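Long-range contact in (R)-specific secondary-alkylsulfatase (Pseudomonas sp., PDB 2YHE), which hydrolyses (R)-secondary-alkyl sulfates at a two-zinc site with strict inversion of configuration, releasing (S)-alcohols and sulfate: residues D569-W574 and S598-A603. Sequence-based numbering, arbitrary orientation.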
loop_
_atom_site.group_PDB
_atom_site.type_symbol
_atom_site.label_atom_id
_atom_site.label_comp_id
_atom_site.label_asym_id
_atom_site.label_seq_id
_atom_site.Cartn_x
_atom_site.Cartn_y
_atom_site.Cartn_z
ATOM N N ASP A 569 -3.156 -22.380 24.583
ATOM C CA ASP A 569 -4.487 -22.097 24.051
ATOM C C ASP A 569 -5.476 -21.889 25.201
ATOM O O ASP A 569 -5.480 -22.651 26.181
ATOM C CB ASP A 569 -4.984 -23.223 23.138
ATOM C CG ASP A 569 -4.292 -23.346 21.798
ATOM O OD1 ASP A 569 -3.157 -22.810 21.656
ATOM O OD2 ASP A 569 -4.871 -24.002 20.890
ATOM N N MET A 570 -6.248 -20.809 25.109
ATOM C CA MET A 570 -7.244 -20.453 26.105
ATOM C C MET A 570 -8.306 -19.542 25.502
ATOM O O MET A 570 -8.098 -18.949 24.438
ATOM C CB MET A 570 -6.597 -19.800 27.342
ATOM C CG MET A 570 -5.923 -18.469 27.032
ATOM S SD MET A 570 -5.257 -17.660 28.476
ATOM C CE MET A 570 -3.700 -18.447 28.569
ATOM N N THR A 571 -9.437 -19.436 26.193
ATOM C CA THR A 571 -10.561 -18.599 25.832
ATOM C C THR A 571 -10.893 -17.748 27.047
ATOM O O THR A 571 -10.976 -18.261 28.160
ATOM C CB THR A 571 -11.676 -19.491 25.296
ATOM O OG1 THR A 571 -11.391 -19.686 23.926
ATOM C CG2 THR A 571 -12.994 -18.910 25.424
ATOM N N LEU A 572 -11.015 -16.448 26.842
ATOM C CA LEU A 572 -11.326 -15.517 27.905
ATOM C C LEU A 572 -12.525 -14.682 27.474
ATOM O O LEU A 572 -12.501 -14.078 26.405
ATOM C CB LEU A 572 -10.135 -14.570 28.195
ATOM C CG LEU A 572 -8.777 -15.185 28.520
ATOM C CD1 LEU A 572 -7.915 -15.276 27.266
ATOM C CD2 LEU A 572 -8.040 -14.340 29.510
ATOM N N ASN A 573 -13.579 -14.661 28.297
ATOM C CA ASN A 573 -14.761 -13.842 28.028
ATOM C C ASN A 573 -14.629 -12.570 28.815
ATOM O O ASN A 573 -14.075 -12.586 29.916
ATOM C CB ASN A 573 -16.046 -14.558 28.402
ATOM C CG ASN A 573 -16.561 -15.509 27.363
ATOM O OD1 ASN A 573 -16.095 -15.563 26.216
ATOM N ND2 ASN A 573 -17.540 -16.296 27.765
ATOM N N TRP A 574 -15.070 -11.459 28.232
ATOM C CA TRP A 574 -14.966 -10.160 28.864
ATOM C C TRP A 574 -16.305 -9.496 28.787
ATOM O O TRP A 574 -16.893 -9.379 27.702
ATOM C CB TRP A 574 -13.906 -9.278 28.187
ATOM C CG TRP A 574 -12.537 -9.866 28.155
ATOM C CD1 TRP A 574 -12.067 -10.809 27.290
ATOM C CD2 TRP A 574 -11.460 -9.532 29.016
ATOM N NE1 TRP A 574 -10.767 -11.122 27.592
ATOM C CE2 TRP A 574 -10.353 -10.327 28.629
ATOM C CE3 TRP A 574 -11.301 -8.599 30.060
ATOM C CZ2 TRP A 574 -9.094 -10.223 29.256
ATOM C CZ3 TRP A 574 -10.062 -8.501 30.683
ATOM C CH2 TRP A 574 -8.970 -9.295 30.271
ATOM N N SER A 598 -20.304 -11.086 21.421
ATOM C CA SER A 598 -20.621 -12.488 21.736
ATOM C C SER A 598 -19.766 -13.028 22.897
ATOM O O SER A 598 -18.744 -12.420 23.265
ATOM C CB SER A 598 -20.536 -13.378 20.493
ATOM O OG SER A 598 -19.205 -13.565 20.040
ATOM N N LEU A 599 -20.231 -14.134 23.507
ATOM C CA LEU A 599 -19.523 -14.804 24.596
ATOM C C LEU A 599 -19.414 -16.278 24.296
ATOM O O LEU A 599 -20.374 -16.883 23.821
ATOM C CB LEU A 599 -20.206 -14.616 25.964
ATOM C CG LEU A 599 -20.238 -13.216 26.585
ATOM C CD1 LEU A 599 -21.063 -13.235 27.826
ATOM C CD2 LEU A 599 -18.836 -12.679 26.902
ATOM N N ASN A 600 -18.244 -16.851 24.583
ATOM C CA ASN A 600 -17.987 -18.259 24.375
ATOM C C ASN A 600 -18.604 -19.040 25.526
ATOM O O ASN A 600 -18.324 -18.754 26.697
ATOM C CB ASN A 600 -16.492 -18.539 24.277
ATOM C CG ASN A 600 -16.161 -19.906 23.755
ATOM O OD1 ASN A 600 -16.578 -20.939 24.288
ATOM N ND2 ASN A 600 -15.340 -19.956 22.730
ATOM N N PRO A 601 -19.427 -20.060 25.207
ATOM C CA PRO A 601 -20.041 -20.867 26.278
ATOM C C PRO A 601 -19.049 -21.694 27.100
ATOM O O PRO A 601 -19.295 -21.918 28.277
ATOM C CB PRO A 601 -21.009 -21.773 25.514
ATOM C CG PRO A 601 -20.448 -21.857 24.104
ATOM C CD PRO A 601 -19.835 -20.523 23.855
ATOM N N LYS A 602 -17.948 -22.154 26.481
ATOM C CA LYS A 602 -16.950 -23.006 27.116
ATOM C C LYS A 602 -15.658 -22.257 27.479
ATOM O O LYS A 602 -14.610 -22.888 27.636
ATOM C CB LYS A 602 -16.695 -24.252 26.247
ATOM C CG LYS A 602 -17.954 -25.110 26.024
ATOM C CD LYS A 602 -17.712 -26.326 25.131
ATOM C CE LYS A 602 -18.834 -27.340 25.283
ATOM N NZ LYS A 602 -18.514 -28.657 24.662
ATOM N N ALA A 603 -15.749 -20.909 27.661
ATOM C CA ALA A 603 -14.629 -20.041 28.045
ATOM C C ALA A 603 -13.920 -20.526 29.293
ATOM O O ALA A 603 -14.569 -20.899 30.278
ATOM C CB ALA A 603 -15.110 -18.624 28.257
#
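The carboxamide of Asn573 lies against the backbone of Asn600 and grips that residue through both of its peptide polar atoms. This joins the central strand 570-576 of the five-stranded sheet in the SCP2-like C-terminal domain to the connection between strands 591-596 and 605-609, whose type I beta turn spans Asn600 to Ala603. Asparagine suits the strand position because one flat group both accepts and donates: Asn573 OD1 accepts a hydrogen bond from Asn600 N at 3.0 Å, nearly straight at the N-H (161°) but meeting the oxygen well off the C=O direction, at 105°, while Asn573 ND2 donates one to Asn600 O at 2.8 Å. With CG beside its own backbone N (chi1 -83°), Asn573 presents this amide to the loop, and each polar end of this buried amide has a backbone partner. Small or aliphatic groups pack around it: Leu599 CD2 lies 3.7 Å from Asn573 CG, and the Ala603 methyl fits between Asn573 and Thr571. Thr571 turns its methyl, not its hydroxyl, to the turn, CG2 being anti to the backbone N and 3.5 Å from Ala603 CB; the same methyl touches Asn600 CB. Next along the loop, Asp604 accepts a hydrogen bond from Thr571 N, and strand 605-609 then runs parallel to 570-576. Asn600 also forms an Asx turn: its OD1 accepts from Lys602 N at 2.9 Å, with the donor in the carbonyl plane.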